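Local coordinates for cryptochrome DASH, chloroplastic/mitochondrial (Arabidopsis thaliana, PDB 2J4D), which may act as a blue-light photoreceptor, binds single- and double-stranded DNA without sequence specificity, and repairs cyclobutane pyrimidine dimers in single-stranded DNA, at residues K60-S63 against T67-P70; T275-L280 against Q455-E460; M380-T385 against G461-F466. All blocks are in the same frame, centred on the assembly; numbering follows the deposited sequence.

Contact 1. Residues K60-S63 against T67-P70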
loop_
_atom_site.group_PDB
_atom_site.type_symbol
_atom_site.label_atom_id
_atom_site.label_comp_id
_atom_site.label_asym_id
_atom_site.label_seq_id
_atom_site.Cartn_x
_atom_site.Cartn_y
_atom_site.Cartn_z
ATOM N N LYS A 60 -18.544 5.057 -12.418
ATOM C CA LYS A 60 -18.638 5.444 -13.827
ATOM C C LYS A 60 -19.067 4.278 -14.711
ATOM O O LYS A 60 -19.790 4.462 -15.700
ATOM C CB LYS A 60 -17.299 6.018 -14.303
ATOM C CG LYS A 60 -17.281 6.500 -15.754
ATOM C CD LYS A 60 -18.405 7.486 -16.068
ATOM C CE LYS A 60 -18.169 8.216 -17.391
ATOM N NZ LYS A 60 -17.608 9.590 -17.190
ATOM N N ALA A 61 -18.624 3.080 -14.352
ATOM C CA ALA A 61 -18.979 1.878 -15.101
ATOM C C ALA A 61 -20.483 1.633 -14.974
ATOM O O ALA A 61 -21.180 1.370 -15.959
ATOM C CB ALA A 61 -18.215 0.688 -14.556
ATOM N N TRP A 62 -20.976 1.730 -13.747
ATOM C CA TRP A 62 -22.386 1.521 -13.460
ATOM C C TRP A 62 -23.287 2.551 -14.129
ATOM O O TRP A 62 -24.309 2.202 -14.713
ATOM C CB TRP A 62 -22.606 1.560 -11.948
ATOM C CG TRP A 62 -24.045 1.552 -11.535
ATOM C CD1 TRP A 62 -24.898 0.483 -11.532
ATOM C CD2 TRP A 62 -24.794 2.667 -11.046
ATOM N NE1 TRP A 62 -26.134 0.866 -11.063
ATOM C CE2 TRP A 62 -26.098 2.201 -10.760
ATOM C CE3 TRP A 62 -24.492 4.017 -10.821
ATOM C CZ2 TRP A 62 -27.099 3.039 -10.259
ATOM C CZ3 TRP A 62 -25.490 4.851 -10.322
ATOM C CH2 TRP A 62 -26.777 4.356 -10.047
ATOM N N SER A 63 -22.900 3.817 -14.056
ATOM C CA SER A 63 -23.718 4.880 -14.621
ATOM C C SER A 63 -23.663 4.995 -16.140
ATOM O O SER A 63 -24.463 5.712 -16.735
ATOM C CB SER A 63 -23.344 6.226 -13.990
ATOM O OG SER A 63 -21.998 6.556 -14.263
ATOM N N THR A 67 -25.317 -3.165 -17.758
ATOM C CA THR A 67 -24.784 -4.434 -17.263
ATOM C C THR A 67 -23.276 -4.316 -17.023
ATOM O O THR A 67 -22.556 -3.765 -17.851
ATOM C CB THR A 67 -25.038 -5.555 -18.287
ATOM O OG1 THR A 67 -26.428 -5.567 -18.632
ATOM C CG2 THR A 67 -24.673 -6.909 -17.707
ATOM N N ILE A 68 -22.796 -4.839 -15.899
ATOM C CA ILE A 68 -21.366 -4.752 -15.584
ATOM C C ILE A 68 -20.709 -6.102 -15.392
ATOM O O ILE A 68 -21.276 -6.981 -14.756
ATOM C CB ILE A 68 -21.110 -3.975 -14.267
ATOM C CG1 ILE A 68 -21.730 -2.583 -14.337
ATOM C CG2 ILE A 68 -19.598 -3.896 -14.003
ATOM C CD1 ILE A 68 -21.762 -1.873 -12.984
ATOM N N LEU A 69 -19.502 -6.255 -15.929
ATOM C CA LEU A 69 -18.746 -7.489 -15.750
ATOM C C LEU A 69 -17.443 -7.138 -15.023
ATOM O O LEU A 69 -16.482 -6.703 -15.649
ATOM C CB LEU A 69 -18.413 -8.142 -17.099
ATOM C CG LEU A 69 -17.479 -9.353 -17.004
ATOM C CD1 LEU A 69 -18.044 -10.364 -16.020
ATOM C CD2 LEU A 69 -17.314 -9.993 -18.378
ATOM N N PRO A 70 -17.411 -7.291 -13.689
ATOM C CA PRO A 70 -16.211 -6.987 -12.890
ATOM C C PRO A 70 -15.166 -8.083 -13.088
ATOM O O PRO A 70 -15.477 -9.272 -13.012
ATOM C CB PRO A 70 -16.737 -6.965 -11.451
ATOM C CG PRO A 70 -18.220 -6.694 -11.613
ATOM C CD PRO A 70 -18.572 -7.530 -12.816
#
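The end of the Ile68 side chain meets the helix at Trp62, with CD1 of Ile68 lying 3.5 Å from Trp62 CA and 3.7 Å from Trp62 CB. This is the return half of a beta-alpha-beta unit of the photolyase alpha/beta domain: strands 41-46 and 67-74 are neighbouring parallel strands of its sheet, and helix 56-63 makes the crossover between them. The contact is purely apolar, and one methyl group carries most of it. That methyl also comes near the edge of the indole, close to the ring plane, where Trp62 CD1 is 4.2 Å from Ile68 CD1. Ala61 flanks the same methyl through its backbone, its C being 4.2 Å from Ile68 CD1, while its CB points toward the strand but stays 4.6 Å from CD1 of Ile68.

The reach of Ile68 follows from its torsions: CG1 is anti to the carbonyl carbon (chi1 -56°), and the extended chi2 of 168° carries CD1 outward to the helix. In Trp62, CG is anti to the backbone N (chi1 172°), which draws the indole off to one side and leaves CA and CB facing the strand.

Further out, the indole packs on Ser31, Val34 and Pro214, and the serines of the short connection bond back to the helix end, Ser64 OG to Lys60 O and Ser65 OG to Ala61 O. The strand is placed by backbone bonds of Thr67 and Leu69 to Thr42, and of Pro70 to Leu117 on its other flank. Ala61 and Ile68 also both rest on Thr42, so the helix and two strands share that residue. The nearest backbone approach is 6.7 Å, between Trp62 CA and Ile68 CA.

Contact 2. Residues T275-L280 against Q455-E460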
loop_
_atom_site.group_PDB
_atom_site.type_symbol
_atom_site.label_atom_id
_atom_site.label_comp_id
_atom_site.label_asym_id
_atom_site.label_seq_id
_atom_site.Cartn_x
_atom_site.Cartn_y
_atom_site.Cartn_z
ATOM N N THR A 275 2.294 9.170 19.311
ATOM C CA THR A 275 2.742 7.778 19.274
ATOM C C THR A 275 3.276 7.235 17.953
ATOM O O THR A 275 3.894 6.171 17.935
ATOM C CB THR A 275 1.601 6.852 19.685
ATOM O OG1 THR A 275 0.578 6.904 18.683
ATOM C CG2 THR A 275 0.997 7.298 21.017
ATOM N N ARG A 276 3.049 7.959 16.859
ATOM C CA ARG A 276 3.449 7.490 15.530
ATOM C C ARG A 276 4.896 7.063 15.304
ATOM O O ARG A 276 5.198 6.443 14.288
ATOM C CB ARG A 276 3.050 8.519 14.464
ATOM C CG ARG A 276 3.728 9.873 14.588
ATOM C CD ARG A 276 3.379 10.738 13.377
ATOM N NE ARG A 276 3.906 10.153 12.146
ATOM C CZ ARG A 276 5.192 10.168 11.808
ATOM N NH1 ARG A 276 6.081 10.750 12.606
ATOM N NH2 ARG A 276 5.596 9.585 10.687
ATOM N N ASN A 277 5.796 7.383 16.228
ATOM C CA ASN A 277 7.183 6.962 16.068
ATOM C C ASN A 277 7.480 5.689 16.844
ATOM O O ASN A 277 8.639 5.311 17.009
ATOM C CB ASN A 277 8.148 8.060 16.500
ATOM C CG ASN A 277 8.402 9.061 15.400
ATOM O OD1 ASN A 277 8.058 10.235 15.523
ATOM N ND2 ASN A 277 9.006 8.601 14.309
ATOM N N GLY A 278 6.427 5.040 17.328
ATOM C CA GLY A 278 6.603 3.795 18.057
ATOM C C GLY A 278 6.999 2.706 17.071
ATOM O O GLY A 278 6.984 2.932 15.857
ATOM N N MET A 279 7.355 1.528 17.573
ATOM C CA MET A 279 7.752 0.438 16.687
ATOM C C MET A 279 7.102 -0.877 17.079
ATOM O O MET A 279 7.021 -1.804 16.272
ATOM C CB MET A 279 9.273 0.263 16.702
ATOM C CG MET A 279 10.060 1.482 16.243
ATOM S SD MET A 279 11.832 1.142 16.071
ATOM C CE MET A 279 12.315 1.163 17.801
ATOM N N LEU A 280 6.625 -0.946 18.315
ATOM C CA LEU A 280 6.016 -2.160 18.827
ATOM C C LEU A 280 4.499 -2.098 18.979
ATOM O O LEU A 280 3.969 -1.193 19.619
ATOM C CB LEU A 280 6.650 -2.493 20.181
ATOM C CG LEU A 280 6.357 -3.850 20.817
ATOM C CD1 LEU A 280 6.895 -4.970 19.928
ATOM C CD2 LEU A 280 7.009 -3.900 22.195
ATOM N N GLN A 455 18.076 4.847 21.721
ATOM C CA GLN A 455 17.814 5.554 22.968
ATOM C C GLN A 455 16.532 6.369 22.905
ATOM O O GLN A 455 15.760 6.395 23.863
ATOM C CB GLN A 455 18.999 6.464 23.305
ATOM C CG GLN A 455 18.886 7.176 24.641
ATOM C CD GLN A 455 18.547 6.234 25.787
ATOM O OE1 GLN A 455 18.945 5.065 25.790
ATOM N NE2 GLN A 455 17.819 6.746 26.774
ATOM N N ASN A 456 16.293 7.021 21.772
ATOM C CA ASN A 456 15.095 7.841 21.634
ATOM C C ASN A 456 13.815 7.076 21.360
ATOM O O ASN A 456 12.748 7.470 21.833
ATOM C CB ASN A 456 15.275 8.884 20.529
ATOM C CG ASN A 456 16.420 9.833 20.807
ATOM O OD1 ASN A 456 16.751 10.097 21.962
ATOM N ND2 ASN A 456 17.025 10.366 19.748
ATOM N N TYR A 457 13.910 5.976 20.619
ATOM C CA TYR A 457 12.706 5.240 20.271
ATOM C C TYR A 457 12.506 3.855 20.877
ATOM O O TYR A 457 11.433 3.271 20.730
ATOM C CB TYR A 457 12.595 5.193 18.749
ATOM C CG TYR A 457 12.603 6.584 18.160
ATOM C CD1 TYR A 457 11.535 7.455 18.376
ATOM C CD2 TYR A 457 13.702 7.054 17.444
ATOM C CE1 TYR A 457 11.563 8.758 17.896
ATOM C CE2 TYR A 457 13.742 8.361 16.960
ATOM C CZ TYR A 457 12.667 9.207 17.191
ATOM O OH TYR A 457 12.691 10.500 16.717
ATOM N N ASP A 458 13.523 3.332 21.556
ATOM C CA ASP A 458 13.414 2.025 22.215
ATOM C C ASP A 458 14.339 2.028 23.434
ATOM O O ASP A 458 15.177 1.140 23.600
ATOM C CB ASP A 458 13.809 0.900 21.254
ATOM C CG ASP A 458 13.500 -0.480 21.814
ATOM O OD1 ASP A 458 12.460 -0.632 22.491
ATOM O OD2 ASP A 458 14.282 -1.417 21.565
ATOM N N PRO A 459 14.179 3.032 24.313
ATOM C CA PRO A 459 14.985 3.198 25.529
ATOM C C PRO A 459 15.068 1.971 26.432
ATOM O O PRO A 459 16.134 1.668 26.966
ATOM C CB PRO A 459 14.327 4.393 26.217
ATOM C CG PRO A 459 12.898 4.273 25.806
ATOM C CD PRO A 459 13.027 3.951 24.330
ATOM N N GLU A 460 13.954 1.271 26.600
ATOM C CA GLU A 460 13.923 0.081 27.445
ATOM C C GLU A 460 14.303 -1.191 26.682
ATOM O O GLU A 460 14.355 -2.284 27.261
ATOM C CB GLU A 460 12.529 -0.093 28.054
ATOM C CG GLU A 460 11.993 1.134 28.776
ATOM C CD GLU A 460 12.955 1.661 29.819
ATOM O OE1 GLU A 460 13.638 2.674 29.550
ATOM O OE2 GLU A 460 13.034 1.057 30.908
HETATM O O HOH W 1 9.312 4.568 19.699
#
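Tyr457 packs against both Asn277 and Met279, and its atoms meet them in turn. Its CB is 4.1 Å from the methyl carbon CE of Met279. Because CG lies anti to the carbonyl carbon (chi1 -56°), the ring swings toward the 275-280 loop, and CD1 of Tyr457 comes 3.9 Å from the backbone O of Asn277. One atom further, Tyr457 CE1 is 3.8 Å from Asn277 CB, which approaches the ring obliquely. The same ring makes a cation-pi interaction with Arg392, which probably contributes to ATP binding, as inferred from relatives.

The loop is shaped by a type I beta turn from Thr275 to Gly278, closed by Gly278 N bonding to Thr275 O. It faces the last turn of helix 450-457 in the FAD-binding domain, and the Asn277 side chain lies about 8 Å from the bound FAD. A water bridges the two backbones, donating to Asn277 O at 2.9 Å and to Tyr457 O at 2.7 Å, and it sits in the plane of the tyrosine ring, at its edge.

Beyond the turn, Met279 bends at its thioether (chi3 -77°), which places CE 3.7 Å from Tyr457 O and 3.8 Å from Asp458 CB. The Asp458 side chain crosses Met279 at about a right angle, and its two carboxylate oxygens accept bonds from the backbone N atoms of Tyr463 and Val464.

Contact 3. Residues M380-T385 against G461-F466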
loop_
_atom_site.group_PDB
_atom_site.type_symbol
_atom_site.label_atom_id
_atom_site.label_comp_id
_atom_site.label_asym_id
_atom_site.label_seq_id
_atom_site.Cartn_x
_atom_site.Cartn_y
_atom_site.Cartn_z
ATOM N N MET A 380 14.353 -5.889 10.660
ATOM C CA MET A 380 14.392 -6.753 9.484
ATOM C C MET A 380 13.667 -8.069 9.748
ATOM O O MET A 380 13.079 -8.661 8.841
ATOM C CB MET A 380 15.840 -7.015 9.059
ATOM C CG MET A 380 16.606 -5.746 8.680
ATOM S SD MET A 380 15.717 -4.700 7.488
ATOM C CE MET A 380 15.704 -5.807 6.042
ATOM N N LYS A 381 13.698 -8.527 10.996
ATOM C CA LYS A 381 13.008 -9.764 11.332
ATOM C C LYS A 381 11.501 -9.478 11.341
ATOM O O LYS A 381 10.702 -10.303 10.899
ATOM C CB LYS A 381 13.464 -10.282 12.702
ATOM C CG LYS A 381 13.009 -11.709 13.004
ATOM C CD LYS A 381 13.601 -12.238 14.310
ATOM C CE LYS A 381 15.135 -12.317 14.262
ATOM N NZ LYS A 381 15.676 -13.298 13.267
ATOM N N GLU A 382 11.109 -8.307 11.840
ATOM C CA GLU A 382 9.689 -7.952 11.858
ATOM C C GLU A 382 9.162 -7.992 10.423
ATOM O O GLU A 382 8.097 -8.546 10.140
ATOM C CB GLU A 382 9.473 -6.543 12.435
ATOM C CG GLU A 382 7.984 -6.156 12.477
ATOM C CD GLU A 382 7.721 -4.759 13.013
ATOM O OE1 GLU A 382 8.639 -4.146 13.591
ATOM O OE2 GLU A 382 6.579 -4.277 12.860
ATOM N N LEU A 383 9.937 -7.409 9.519
ATOM C CA LEU A 383 9.574 -7.354 8.108
ATOM C C LEU A 383 9.391 -8.724 7.453
ATOM O O LEU A 383 8.361 -8.981 6.833
ATOM C CB LEU A 383 10.638 -6.577 7.340
ATOM C CG LEU A 383 10.454 -6.532 5.820
ATOM C CD1 LEU A 383 9.146 -5.797 5.475
ATOM C CD2 LEU A 383 11.644 -5.835 5.201
ATOM N N SER A 384 10.383 -9.606 7.573
ATOM C CA SER A 384 10.265 -10.919 6.941
ATOM C C SER A 384 9.219 -11.823 7.605
ATOM O O SER A 384 8.703 -12.741 6.982
ATOM C CB SER A 384 11.631 -11.621 6.901
ATOM O OG SER A 384 12.159 -11.763 8.200
ATOM N N THR A 385 8.893 -11.543 8.859
ATOM C CA THR A 385 7.914 -12.329 9.600
ATOM C C THR A 385 6.473 -11.855 9.419
ATOM O O THR A 385 5.546 -12.667 9.380
ATOM C CB THR A 385 8.209 -12.286 11.124
ATOM O OG1 THR A 385 9.559 -12.702 11.361
ATOM C CG2 THR A 385 7.242 -13.191 11.895
ATOM N N GLY A 461 14.574 -1.049 25.389
ATOM C CA GLY A 461 14.933 -2.202 24.581
ATOM C C GLY A 461 13.759 -3.151 24.460
ATOM O O GLY A 461 13.915 -4.321 24.113
ATOM N N GLU A 462 12.573 -2.637 24.750
ATOM C CA GLU A 462 11.352 -3.426 24.684
ATOM C C GLU A 462 11.125 -3.980 23.271
ATOM O O GLU A 462 10.735 -5.137 23.101
ATOM C CB GLU A 462 10.164 -2.553 25.085
ATOM C CG GLU A 462 9.046 -3.292 25.777
ATOM C CD GLU A 462 9.455 -3.771 27.156
ATOM O OE1 GLU A 462 9.878 -2.925 27.973
ATOM O OE2 GLU A 462 9.357 -4.987 27.425
ATOM N N TYR A 463 11.373 -3.150 22.260
ATOM C CA TYR A 463 11.170 -3.570 20.873
ATOM C C TYR A 463 12.153 -4.648 20.421
ATOM O O TYR A 463 11.742 -5.698 19.935
ATOM C CB TYR A 463 11.261 -2.366 19.922
ATOM C CG TYR A 463 11.190 -2.751 18.453
ATOM C CD1 TYR A 463 9.984 -3.146 17.868
ATOM C CD2 TYR A 463 12.338 -2.766 17.664
ATOM C CE1 TYR A 463 9.928 -3.551 16.532
ATOM C CE2 TYR A 463 12.292 -3.170 16.325
ATOM C CZ TYR A 463 11.085 -3.561 15.770
ATOM O OH TYR A 463 11.046 -3.975 14.459
ATOM N N VAL A 464 13.448 -4.401 20.568
ATOM C CA VAL A 464 14.414 -5.404 20.140
ATOM C C VAL A 464 14.271 -6.705 20.930
ATOM O O VAL A 464 14.510 -7.789 20.395
ATOM C CB VAL A 464 15.863 -4.883 20.236
ATOM C CG1 VAL A 464 16.011 -3.649 19.367
ATOM C CG2 VAL A 464 16.232 -4.571 21.678
ATOM N N ALA A 465 13.851 -6.599 22.187
ATOM C CA ALA A 465 13.676 -7.773 23.047
ATOM C C ALA A 465 12.503 -8.637 22.595
ATOM O O ALA A 465 12.539 -9.867 22.703
ATOM C CB ALA A 465 13.466 -7.335 24.502
ATOM N N PHE A 466 11.452 -7.994 22.103
ATOM C CA PHE A 466 10.289 -8.729 21.637
ATOM C C PHE A 466 10.659 -9.574 20.421
ATOM O O PHE A 466 10.268 -10.738 20.321
ATOM C CB PHE A 466 9.149 -7.761 21.274
ATOM C CG PHE A 466 7.971 -8.433 20.628
ATOM C CD1 PHE A 466 7.885 -8.538 19.241
ATOM C CD2 PHE A 466 6.971 -9.009 21.408
ATOM C CE1 PHE A 466 6.822 -9.212 18.638
ATOM C CE2 PHE A 466 5.900 -9.688 20.818
ATOM C CZ PHE A 466 5.825 -9.791 19.427
#
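The hydroxyl of Tyr463 donates a hydrogen bond to Glu382, OH lying 2.6 Å from Glu382 OE1, and this one bond carries the contact. The two helices are well apart at the backbone, the nearest pair being Glu382 CA and Phe466 CA at 9.8 Å, so two long side chains must span the gap.

Both reach by the same first torsion. In Glu382, CG stands anti to the backbone N (chi1 -179°), and the chain continues extended to CD. There the carboxylate is turned so that OE1 lies on the CB side of the chain. That rotation lets a single hydroxyl touch two places: Tyr463 OH is also 3.6 Å from Glu382 CB. In Tyr463, CG is likewise anti to the backbone N (chi1 175°), and the phenol extends until its tip arrives beside the glutamate, the two side chains crossing at about a right angle. The acceptor lies in the plane of the ring, at its edge, with OE1 3.3 Å from CE1 of Tyr463. The hydroxyl meets OE1 nearly along the carboxylate C-O bond, while the carboxylate and ring planes are 56° apart.

Both groups are buried, so a phenylalanine in place of Tyr463 would probably leave Glu382 OE1 without this donor and the carboxylate less firmly fixed in rotation. Trp467 borders both partners, touching Glu382 and meeting the tyrosine ring.

One turn along, Thr385 OG1 donates to Lys381 O at 2.7 Å. Thr385 N bonds to the same oxygen at 3.0 Å from the other face of the carbonyl plane, so the threonine grips it twice.

With the side chain of Glu382 about 9 Å from the bound FAD, this is a polar bridge between helices 374-386 and 462-467 of the helical FAD-binding domain of photolyases and cryptochromes.

Overall arrangement
Contact 1 stands apart, its centre about 47 Å from that of contact 2 and 45 Å from that of contact 3, on the opposite side of the chain's centre. It is a buried, wholly apolar join between neighbours in sequence within the alpha/beta domain. Contacts 2 and 3 bring together segments distant in sequence near the flavin, and their centres are only 12 Å apart. Contact 2 is partly buried and mixes methyl and ring packing with a bridging water; contact 3 is buried and rests on one direct hydrogen bond. The two touch where Leu280 CD1 packs 3.7 Å from Phe466 CG, and their helices 450-457 and 462-467 are consecutive in the chain.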